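Local coordinates for protein mandelate racemase/muconate lactonizing enzyme (Polaromonas sp., PDB 2OG9) that belongs to the enolase superfamily and probably racemizes or otherwise converts a carboxylate substrate through an enolate-like intermediate, using a TIM-barrel domain, at residues R150-S155 against E331-H336; L235-E240 against A282-P287; P287-V292 against E319-L324. All coordinates share one frame; numbering follows the deposited sequence.

Interaction 1: R150-S155 against E331-H336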
loop_
_atom_site.group_PDB
_atom_site.type_symbol
_atom_site.label_atom_id
_atom_site.label_comp_id
_atom_site.label_asym_id
_atom_site.label_seq_id
_atom_site.Cartn_x
_atom_site.Cartn_y
_atom_site.Cartn_z
ATOM N N ARG A 150 -32.965 -14.681 -13.470
ATOM C CA ARG A 150 -32.486 -16.062 -13.545
ATOM C C ARG A 150 -32.718 -16.714 -12.187
ATOM O O ARG A 150 -32.464 -16.102 -11.153
ATOM C CB ARG A 150 -30.990 -16.114 -13.881
ATOM C CG ARG A 150 -30.590 -15.403 -15.170
ATOM C CD ARG A 150 -29.225 -15.882 -15.662
ATOM N NE ARG A 150 -29.281 -17.252 -16.173
ATOM C CZ ARG A 150 -28.272 -17.867 -16.790
ATOM N NH1 ARG A 150 -27.117 -17.239 -16.975
ATOM N NH2 ARG A 150 -28.420 -19.108 -17.243
ATOM N N CYS A 151 -33.213 -17.947 -12.181
ATOM C CA CYS A 151 -33.461 -18.635 -10.925
ATOM C C CYS A 151 -32.868 -20.037 -10.931
ATOM O O CYS A 151 -32.571 -20.601 -11.989
ATOM C CB CYS A 151 -34.968 -18.721 -10.638
ATOM S SG CYS A 151 -35.914 -19.758 -11.798
ATOM N N TYR A 152 -32.710 -20.592 -9.733
ATOM C CA TYR A 152 -32.159 -21.924 -9.552
ATOM C C TYR A 152 -32.771 -22.494 -8.286
ATOM O O TYR A 152 -33.354 -21.754 -7.488
ATOM C CB TYR A 152 -30.640 -21.841 -9.393
ATOM C CG TYR A 152 -30.189 -21.084 -8.154
ATOM C CD1 TYR A 152 -29.860 -21.758 -6.981
ATOM C CD2 TYR A 152 -30.101 -19.693 -8.159
ATOM C CE1 TYR A 152 -29.452 -21.066 -5.837
ATOM C CE2 TYR A 152 -29.694 -18.989 -7.019
ATOM C CZ TYR A 152 -29.373 -19.683 -5.866
ATOM O OH TYR A 152 -28.983 -18.994 -4.736
ATOM N N ASN A 153 -32.649 -23.803 -8.104
ATOM C CA ASN A 153 -33.174 -24.446 -6.911
ATOM C C ASN A 153 -32.340 -25.675 -6.556
ATOM O O ASN A 153 -31.461 -26.079 -7.321
ATOM C CB ASN A 153 -34.660 -24.806 -7.107
ATOM C CG ASN A 153 -34.878 -26.112 -7.862
ATOM O OD1 ASN A 153 -33.996 -26.612 -8.560
ATOM N ND2 ASN A 153 -36.083 -26.663 -7.733
ATOM N N THR A 154 -32.605 -26.254 -5.389
ATOM C CA THR A 154 -31.882 -27.438 -4.926
ATOM C C THR A 154 -32.698 -28.682 -5.251
ATOM O O THR A 154 -32.215 -29.809 -5.120
ATOM C CB THR A 154 -31.673 -27.404 -3.402
ATOM O OG1 THR A 154 -32.941 -27.551 -2.747
ATOM C CG2 THR A 154 -31.046 -26.081 -2.977
ATOM N N SER A 155 -33.941 -28.463 -5.672
ATOM C CA SER A 155 -34.851 -29.554 -6.000
ATOM C C SER A 155 -35.028 -30.452 -4.778
ATOM O O SER A 155 -35.096 -31.679 -4.896
ATOM C CB SER A 155 -34.313 -30.367 -7.177
ATOM O OG SER A 155 -34.318 -29.603 -8.369
ATOM N N GLU A 331 -26.910 -8.918 -14.487
ATOM C CA GLU A 331 -27.751 -10.107 -14.343
ATOM C C GLU A 331 -27.518 -10.910 -13.068
ATOM O O GLU A 331 -26.494 -11.576 -12.919
ATOM C CB GLU A 331 -27.573 -11.033 -15.555
ATOM C CG GLU A 331 -28.282 -10.566 -16.820
ATOM C CD GLU A 331 -29.800 -10.609 -16.694
ATOM O OE1 GLU A 331 -30.332 -11.671 -16.308
ATOM O OE2 GLU A 331 -30.460 -9.584 -16.988
ATOM N N PRO A 332 -28.476 -10.863 -12.131
ATOM C CA PRO A 332 -28.351 -11.603 -10.875
ATOM C C PRO A 332 -28.975 -12.998 -10.958
ATOM O O PRO A 332 -29.509 -13.399 -11.999
ATOM C CB PRO A 332 -29.093 -10.712 -9.888
ATOM C CG PRO A 332 -30.246 -10.227 -10.725
ATOM C CD PRO A 332 -29.599 -9.903 -12.067
ATOM N N TRP A 333 -28.875 -13.734 -9.856
ATOM C CA TRP A 333 -29.469 -15.061 -9.728
ATOM C C TRP A 333 -30.258 -15.034 -8.421
ATOM O O TRP A 333 -29.798 -14.459 -7.435
ATOM C CB TRP A 333 -28.410 -16.164 -9.607
ATOM C CG TRP A 333 -27.761 -16.617 -10.887
ATOM C CD1 TRP A 333 -26.613 -16.127 -11.446
ATOM C CD2 TRP A 333 -28.179 -17.708 -11.717
ATOM N NE1 TRP A 333 -26.286 -16.854 -12.568
ATOM C CE2 TRP A 333 -27.228 -17.830 -12.759
ATOM C CE3 TRP A 333 -29.261 -18.599 -11.681
ATOM C CZ2 TRP A 333 -27.329 -18.810 -13.757
ATOM C CZ3 TRP A 333 -29.362 -19.574 -12.674
ATOM C CH2 TRP A 333 -28.397 -19.670 -13.698
ATOM N N VAL A 334 -31.442 -15.637 -8.412
ATOM C CA VAL A 334 -32.261 -15.710 -7.206
ATOM C C VAL A 334 -32.701 -17.156 -7.028
ATOM O O VAL A 334 -33.064 -17.821 -8.007
ATOM C CB VAL A 334 -33.520 -14.808 -7.308
ATOM C CG1 VAL A 334 -34.433 -15.068 -6.120
ATOM C CG2 VAL A 334 -33.115 -13.340 -7.336
ATOM N N GLU A 335 -32.666 -17.651 -5.794
ATOM C CA GLU A 335 -33.070 -19.028 -5.515
ATOM C C GLU A 335 -34.577 -19.159 -5.392
ATOM O O GLU A 335 -35.220 -18.373 -4.677
ATOM C CB GLU A 335 -32.403 -19.530 -4.216
ATOM C CG GLU A 335 -32.902 -20.900 -3.786
ATOM C CD GLU A 335 -32.164 -21.436 -2.586
ATOM O OE1 GLU A 335 -31.901 -20.642 -1.660
ATOM O OE2 GLU A 335 -31.859 -22.646 -2.559
ATOM N N HIS A 336 -35.132 -20.114 -6.129
ATOM C CA HIS A 336 -36.553 -20.369 -6.062
ATOM C C HIS A 336 -36.811 -21.458 -5.059
ATOM O O HIS A 336 -36.609 -22.646 -5.349
ATOM C CB HIS A 336 -37.143 -20.845 -7.401
ATOM C CG HIS A 336 -38.564 -21.299 -7.297
ATOM N ND1 HIS A 336 -38.928 -22.486 -6.696
ATOM C CD2 HIS A 336 -39.711 -20.725 -7.727
ATOM C CE1 HIS A 336 -40.238 -22.625 -6.771
ATOM N NE2 HIS A 336 -40.737 -21.572 -7.393
HETATM O O HOH W 1 -31.225 -12.342 -13.877
HETATM O O HOH W 2 -29.310 -16.199 -5.047
HETATM O O HOH W 3 -37.926 -24.943 -5.928
HETATM O O HOH W 4 -34.148 -24.336 -3.753
#

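Interaction 2: L235-E240 against A282-P287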
loop_
_atom_site.group_PDB
_atom_site.type_symbol
_atom_site.label_atom_id
_atom_site.label_comp_id
_atom_site.label_asym_id
_atom_site.label_seq_id
_atom_site.Cartn_x
_atom_site.Cartn_y
_atom_site.Cartn_z
ATOM N N LEU A 235 -18.766 -24.807 -12.787
ATOM C CA LEU A 235 -19.922 -24.490 -11.962
ATOM C C LEU A 235 -20.175 -22.990 -12.030
ATOM O O LEU A 235 -19.260 -22.216 -12.305
ATOM C CB LEU A 235 -19.660 -24.883 -10.510
ATOM C CG LEU A 235 -19.356 -26.350 -10.206
ATOM C CD1 LEU A 235 -18.963 -26.472 -8.740
ATOM C CD2 LEU A 235 -20.572 -27.214 -10.527
ATOM N N VAL A 236 -21.417 -22.583 -11.786
ATOM C CA VAL A 236 -21.756 -21.167 -11.794
ATOM C C VAL A 236 -20.994 -20.541 -10.634
ATOM O O VAL A 236 -20.442 -19.447 -10.754
ATOM C CB VAL A 236 -23.269 -20.946 -11.595
ATOM C CG1 VAL A 236 -23.578 -19.459 -11.582
ATOM C CG2 VAL A 236 -24.044 -21.642 -12.707
ATOM N N TRP A 237 -20.968 -21.243 -9.504
ATOM C CA TRP A 237 -20.236 -20.763 -8.342
ATOM C C TRP A 237 -20.058 -21.833 -7.275
ATOM O O TRP A 237 -20.698 -22.885 -7.318
ATOM C CB TRP A 237 -20.927 -19.534 -7.716
ATOM C CG TRP A 237 -22.249 -19.797 -7.025
ATOM C CD1 TRP A 237 -22.493 -20.673 -5.997
ATOM C CD2 TRP A 237 -23.493 -19.131 -7.279
ATOM N NE1 TRP A 237 -23.808 -20.587 -5.600
ATOM C CE2 TRP A 237 -24.443 -19.650 -6.369
ATOM C CE3 TRP A 237 -23.896 -18.141 -8.186
ATOM C CZ2 TRP A 237 -25.775 -19.210 -6.343
ATOM C CZ3 TRP A 237 -25.221 -17.705 -8.158
ATOM C CH2 TRP A 237 -26.141 -18.240 -7.243
ATOM N N ILE A 238 -19.147 -21.557 -6.348
ATOM C CA ILE A 238 -18.890 -22.420 -5.205
ATOM C C ILE A 238 -19.261 -21.498 -4.048
ATOM O O ILE A 238 -18.610 -20.476 -3.818
ATOM C CB ILE A 238 -17.411 -22.839 -5.126
ATOM C CG1 ILE A 238 -17.092 -23.798 -6.285
ATOM C CG2 ILE A 238 -17.130 -23.490 -3.765
ATOM C CD1 ILE A 238 -15.630 -24.220 -6.374
ATOM N N GLU A 239 -20.323 -21.861 -3.339
ATOM C CA GLU A 239 -20.864 -21.055 -2.248
ATOM C C GLU A 239 -20.385 -21.413 -0.840
ATOM O O GLU A 239 -20.350 -22.584 -0.460
ATOM C CB GLU A 239 -22.393 -21.143 -2.322
ATOM C CG GLU A 239 -23.177 -20.278 -1.357
ATOM C CD GLU A 239 -24.674 -20.415 -1.589
ATOM O OE1 GLU A 239 -25.068 -20.620 -2.757
ATOM O OE2 GLU A 239 -25.459 -20.312 -0.623
ATOM N N GLU A 240 -20.027 -20.386 -0.073
ATOM C CA GLU A 240 -19.571 -20.545 1.304
ATOM C C GLU A 240 -18.566 -21.673 1.519
ATOM O O GLU A 240 -18.773 -22.543 2.364
ATOM C CB GLU A 240 -20.778 -20.771 2.217
ATOM C CG GLU A 240 -21.610 -19.532 2.483
ATOM C CD GLU A 240 -20.971 -18.608 3.502
ATOM O OE1 GLU A 240 -21.708 -18.097 4.375
ATOM O OE2 GLU A 240 -19.735 -18.391 3.433
ATOM N N ALA A 282 -15.559 -12.000 -2.805
ATOM C CA ALA A 282 -16.690 -12.645 -3.467
ATOM C C ALA A 282 -16.967 -12.160 -4.881
ATOM O O ALA A 282 -17.026 -10.959 -5.143
ATOM C CB ALA A 282 -17.943 -12.478 -2.619
ATOM N N ASP A 283 -17.138 -13.114 -5.789
ATOM C CA ASP A 283 -17.451 -12.816 -7.180
ATOM C C ASP A 283 -18.956 -12.542 -7.210
ATOM O O ASP A 283 -19.420 -11.634 -7.905
ATOM C CB ASP A 283 -17.086 -14.013 -8.046
ATOM C CG ASP A 283 -15.594 -14.274 -8.057
ATOM O OD1 ASP A 283 -14.859 -13.451 -8.641
ATOM O OD2 ASP A 283 -15.159 -15.284 -7.466
ATOM N N TYR A 284 -19.699 -13.343 -6.450
ATOM C CA TYR A 284 -21.150 -13.202 -6.299
ATOM C C TYR A 284 -21.420 -12.860 -4.837
ATOM O O TYR A 284 -21.187 -13.688 -3.956
ATOM C CB TYR A 284 -21.886 -14.512 -6.610
ATOM C CG TYR A 284 -22.028 -14.852 -8.078
ATOM C CD1 TYR A 284 -23.053 -14.305 -8.852
ATOM C CD2 TYR A 284 -21.133 -15.721 -8.694
ATOM C CE1 TYR A 284 -23.180 -14.623 -10.212
ATOM C CE2 TYR A 284 -21.247 -16.042 -10.041
ATOM C CZ TYR A 284 -22.266 -15.490 -10.793
ATOM O OH TYR A 284 -22.335 -15.790 -12.135
ATOM N N LEU A 285 -21.908 -11.652 -4.572
ATOM C CA LEU A 285 -22.218 -11.263 -3.204
ATOM C C LEU A 285 -23.642 -11.737 -2.919
ATOM O O LEU A 285 -24.538 -11.566 -3.753
ATOM C CB LEU A 285 -22.124 -9.741 -3.042
ATOM C CG LEU A 285 -22.204 -9.228 -1.604
ATOM C CD1 LEU A 285 -20.955 -9.661 -0.834
ATOM C CD2 LEU A 285 -22.320 -7.709 -1.612
HETATM N N MSE A 286 -23.858 -12.320 -1.748
HETATM C CA MSE A 286 -25.178 -12.840 -1.412
HETATM C C MSE A 286 -25.838 -12.215 -0.197
HETATM O O MSE A 286 -26.077 -12.884 0.810
HETATM C CB MSE A 286 -25.092 -14.357 -1.234
HETATM C CG MSE A 286 -24.505 -15.057 -2.448
HETATM SE SE MSE A 286 -24.589 -16.981 -2.270
HETATM C CE MSE A 286 -26.479 -17.268 -2.693
ATOM N N PRO A 287 -26.159 -10.920 -0.280
ATOM C CA PRO A 287 -26.801 -10.238 0.842
ATOM C C PRO A 287 -28.213 -10.771 1.045
ATOM O O PRO A 287 -28.869 -11.191 0.090
ATOM C CB PRO A 287 -26.779 -8.777 0.412
ATOM C CG PRO A 287 -26.926 -8.868 -1.074
ATOM C CD PRO A 287 -25.995 -10.013 -1.429
HETATM O O HOH W 5 -20.684 -17.908 -13.031
#

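Interaction 3: P287-V292 against E319-L324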
loop_
_atom_site.group_PDB
_atom_site.type_symbol
_atom_site.label_atom_id
_atom_site.label_comp_id
_atom_site.label_asym_id
_atom_site.label_seq_id
_atom_site.Cartn_x
_atom_site.Cartn_y
_atom_site.Cartn_z
ATOM N N PRO A 287 -26.159 -10.920 -0.280
ATOM C CA PRO A 287 -26.801 -10.238 0.842
ATOM C C PRO A 287 -28.213 -10.771 1.045
ATOM O O PRO A 287 -28.869 -11.191 0.090
ATOM C CB PRO A 287 -26.779 -8.777 0.412
ATOM C CG PRO A 287 -26.926 -8.868 -1.074
ATOM C CD PRO A 287 -25.995 -10.013 -1.429
ATOM N N ASP A 288 -28.657 -10.772 2.295
ATOM C CA ASP A 288 -29.987 -11.237 2.676
ATOM C C ASP A 288 -30.656 -10.011 3.298
ATOM O O ASP A 288 -30.318 -9.619 4.416
ATOM C CB ASP A 288 -29.836 -12.369 3.705
ATOM C CG ASP A 288 -31.166 -12.905 4.206
ATOM O OD1 ASP A 288 -32.153 -12.143 4.242
ATOM O OD2 ASP A 288 -31.212 -14.092 4.591
ATOM N N ALA A 289 -31.589 -9.395 2.573
ATOM C CA ALA A 289 -32.260 -8.189 3.059
ATOM C C ALA A 289 -32.755 -8.268 4.509
ATOM O O ALA A 289 -32.342 -7.473 5.350
ATOM C CB ALA A 289 -33.411 -7.809 2.119
ATOM N N PRO A 290 -33.650 -9.222 4.821
ATOM C CA PRO A 290 -34.151 -9.337 6.196
ATOM C C PRO A 290 -33.033 -9.498 7.227
ATOM O O PRO A 290 -33.091 -8.946 8.323
ATOM C CB PRO A 290 -35.044 -10.576 6.137
ATOM C CG PRO A 290 -35.559 -10.554 4.734
ATOM C CD PRO A 290 -34.323 -10.188 3.933
ATOM N N ARG A 291 -32.009 -10.258 6.866
ATOM C CA ARG A 291 -30.900 -10.504 7.772
ATOM C C ARG A 291 -29.988 -9.296 8.021
ATOM O O ARG A 291 -29.408 -9.174 9.099
ATOM C CB ARG A 291 -30.073 -11.688 7.258
ATOM C CG ARG A 291 -29.035 -12.184 8.245
ATOM C CD ARG A 291 -28.446 -13.528 7.828
ATOM N NE ARG A 291 -29.455 -14.582 7.759
ATOM C CZ ARG A 291 -29.173 -15.882 7.771
ATOM N NH1 ARG A 291 -27.911 -16.282 7.850
ATOM N NH2 ARG A 291 -30.145 -16.783 7.711
ATOM N N VAL A 292 -29.865 -8.401 7.044
ATOM C CA VAL A 292 -28.995 -7.237 7.204
ATOM C C VAL A 292 -29.707 -5.989 7.722
ATOM O O VAL A 292 -29.079 -4.950 7.917
ATOM C CB VAL A 292 -28.262 -6.880 5.878
ATOM C CG1 VAL A 292 -27.451 -8.073 5.397
ATOM C CG2 VAL A 292 -29.260 -6.445 4.820
ATOM N N GLU A 319 -39.558 -13.771 -2.368
ATOM C CA GLU A 319 -40.716 -12.878 -2.453
ATOM C C GLU A 319 -40.282 -11.412 -2.382
ATOM O O GLU A 319 -40.926 -10.519 -2.949
ATOM C CB GLU A 319 -41.716 -13.185 -1.325
ATOM C CG GLU A 319 -42.438 -14.539 -1.438
ATOM C CD GLU A 319 -41.602 -15.725 -0.972
ATOM O OE1 GLU A 319 -40.458 -15.517 -0.518
ATOM O OE2 GLU A 319 -42.097 -16.872 -1.056
ATOM N N LEU A 320 -39.184 -11.172 -1.675
ATOM C CA LEU A 320 -38.633 -9.828 -1.539
ATOM C C LEU A 320 -37.459 -9.618 -2.496
ATOM O O LEU A 320 -37.390 -8.612 -3.200
ATOM C CB LEU A 320 -38.161 -9.603 -0.098
ATOM C CG LEU A 320 -37.295 -8.372 0.189
ATOM C CD1 LEU A 320 -38.037 -7.102 -0.181
ATOM C CD2 LEU A 320 -36.924 -8.358 1.667
ATOM N N HIS A 321 -36.546 -10.581 -2.544
ATOM C CA HIS A 321 -35.364 -10.442 -3.390
ATOM C C HIS A 321 -35.589 -10.394 -4.894
ATOM O O HIS A 321 -34.756 -9.854 -5.620
ATOM C CB HIS A 321 -34.346 -11.523 -3.038
ATOM C CG HIS A 321 -33.788 -11.377 -1.658
ATOM N ND1 HIS A 321 -33.264 -10.189 -1.192
ATOM C CD2 HIS A 321 -33.675 -12.261 -0.640
ATOM C CE1 HIS A 321 -32.852 -10.349 0.053
ATOM N NE2 HIS A 321 -33.091 -11.597 0.412
ATOM N N VAL A 322 -36.698 -10.943 -5.376
ATOM C CA VAL A 322 -36.952 -10.887 -6.810
ATOM C C VAL A 322 -37.066 -9.418 -7.228
ATOM O O VAL A 322 -36.640 -9.033 -8.324
ATOM C CB VAL A 322 -38.249 -11.657 -7.204
ATOM C CG1 VAL A 322 -39.468 -11.064 -6.516
ATOM C CG2 VAL A 322 -38.419 -11.616 -8.707
ATOM N N HIS A 323 -37.631 -8.590 -6.352
ATOM C CA HIS A 323 -37.767 -7.164 -6.643
ATOM C C HIS A 323 -36.416 -6.462 -6.578
ATOM O O HIS A 323 -36.081 -5.647 -7.442
ATOM C CB HIS A 323 -38.715 -6.507 -5.640
ATOM C CG HIS A 323 -40.147 -6.900 -5.820
ATOM N ND1 HIS A 323 -40.930 -6.405 -6.842
ATOM C CD2 HIS A 323 -40.931 -7.759 -5.129
ATOM C CE1 HIS A 323 -42.134 -6.944 -6.772
ATOM N NE2 HIS A 323 -42.161 -7.771 -5.742
ATOM N N LEU A 324 -35.646 -6.769 -5.537
ATOM C CA LEU A 324 -34.339 -6.156 -5.358
ATOM C C LEU A 324 -33.375 -6.583 -6.467
ATOM O O LEU A 324 -32.624 -5.761 -6.992
ATOM C CB LEU A 324 -33.786 -6.513 -3.972
ATOM C CG LEU A 324 -34.650 -5.983 -2.816
ATOM C CD1 LEU A 324 -34.154 -6.508 -1.476
ATOM C CD2 LEU A 324 -34.627 -4.460 -2.827
#

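Interaction 1: R150-S155 against E331-H336
Arg150 and Trp333 meet flat side to flat side. The guanidinium lies over the indole with CZ 3.3 Å from Trp333 CZ2, the planes 27° apart, and the bend in its chain at chi3 (71°) brings it down there. Arg150 CB adds a CH-pi contact, 3.9 Å from the centroid of the six-membered ring. Glu335 CB lies over one face of the Tyr152 ring, 3.5 Å from Tyr152 CZ, and Tyr152 CD2 packs against Trp333 CE3.

Three backbone hydrogen bonds run between the strands: Val334 N to Arg150 O (3.0 Å), a longer one from Tyr152 N to Val334 O (3.3 Å), and His336 N to Tyr152 O (2.8 Å). Cys151 pairs with Val334 and Tyr152 with Glu335, in parallel. Further backbone bonds from Asn153 to Lys182 and from Trp333 to Leu312 continue the strand order on either side, so the last barrel strand joins the first here, as in the modified TIM barrel of the enolase superfamily.

Two waters bridge polar groups of the segments. One joins Arg150 N, Glu331 OE1 and Pro332 O; another links Tyr152 OH to Trp333 O. The Glu331 carboxylate also forms salt bridges with Arg146 and Arg354.

Interaction 2: L235-E240 against A282-P287
Selenomethionine Met286, in which selenium takes the place of sulfur, sets that atom directly against the carboxylate end of Glu239, SE lying 3.5 Å from Glu239 CD. The terminal methyl follows, with CE 3.6 Å from Glu239 OE1. Glu239 gets there with its chain stretched out, CG anti to the backbone N (chi1 -175°), and the two side chains cross at about a right angle. The same selenium stands oblique to the six-membered ring of Trp237, 5.3 Å from its centroid and 30° off the normal, a Met-aromatic contact, and CE also touches Trp237 CZ2.

Trp237 and Tyr284 form an edge-to-face pair. The indole presents its edge to the phenol face, and CE3 sits over the centre of that ring, 3.7 Å from Tyr284 CD2; the planes are inclined at 57°. Strand 261-263 stands between strands 238-239 and 284-285 in the parallel sheet of the TIM barrel, so side chains rather than backbone pairing bring the two segments together within the barrel. Close to Glu239 OE2 lie Asp213 and Glu265, on or just after neighbouring strands, an acidic cluster consistent with the metal-binding carboxylates of enolase-superfamily relatives.

A weak hydrogen bond from Trp237 NE1 to Glu239 OE1 (3.1 Å) ties the indole to the same carboxylate. At the far end of the contact one water bridges Val236 O and Tyr284 OH, 2.8 Å from each, while Val236 CG1 packs beside the hydroxyl. Pro221 of a second subunit packs on Tyr284, and Arg225 of that subunit donates to Leu235 O.

Interaction 3: P287-V292 against E319-L324
Leu320 reaches from helix 318-326 toward Ala289 and Pro290 and can be followed outward atom by atom. Its CB is still 5.5 Å from Ala289 CB, and CG closes this to 4.4 Å. With chi1 at 168°, which sets CG anti to the main-chain nitrogen, and chi2 at 59°, the CD2 branch is the one that completes the approach: it lies 3.6 Å from Ala289 CB and 3.9 Å from Pro290 CD, end-on to the CG-CD side of the proline. Beyond the two segments the same leucine also packs on Ile295, Leu138 and Leu363.

One turn further along the helix, Leu324 brings CD1 to 3.9 Å from Ala289 CB, so the small methyl of Ala289 is touched by two leucines of one helix. Helix 318-326 follows barrel strand 311-312, and the short, loosely formed helix at 289-292 follows strand 284-285; the contact thus joins chain segments that come after two successive strands of the TIM barrel. Between the leucines in sequence, His321 turns an edge of its imidazole to the backbone amide of Ala289, whose nitrogen lies near the plane of the ring.

Asp288 precedes the short helix as its N-cap. Its OD1 accepts from Arg291 N (3.2 Å, angle at the hydrogen 163°), the donor standing above the carboxylate plane instead of within it. The other oxygen, OD2, is hydrogen-bonded to the hydroxyl of Tyr67, as is Arg291 NH2; the hydroxyl therefore links the cap to strand 61-69 of the antiparallel sheet. Arg291 also packs on Ser108 of a third subunit.

How the interactions relate
Interactions 1 and 2 abut, their centres about 12 Å apart: Tyr152 OH lies 3.6 Å from Trp237 CZ2 and 3.7 Å from Met286 CE, and Trp237 makes edge-to-face pairs with both Tyr152 and Trp333. Aromatic packing thus runs continuously from the seam between first and last strands into the barrel interior, toward the acidic cluster at Glu239, the probable metal site by family resemblance. Calcium is seen elsewhere, at Ala254 and Phe257, and the Tyr284 side chain is about 10 Å from a bound calcium ion. Interaction 3 shares Pro287 with interaction 2, though their centres are about 16 Å apart, and it reaches interaction 1 through His321 O, 4.2 Å from Val334 CG2.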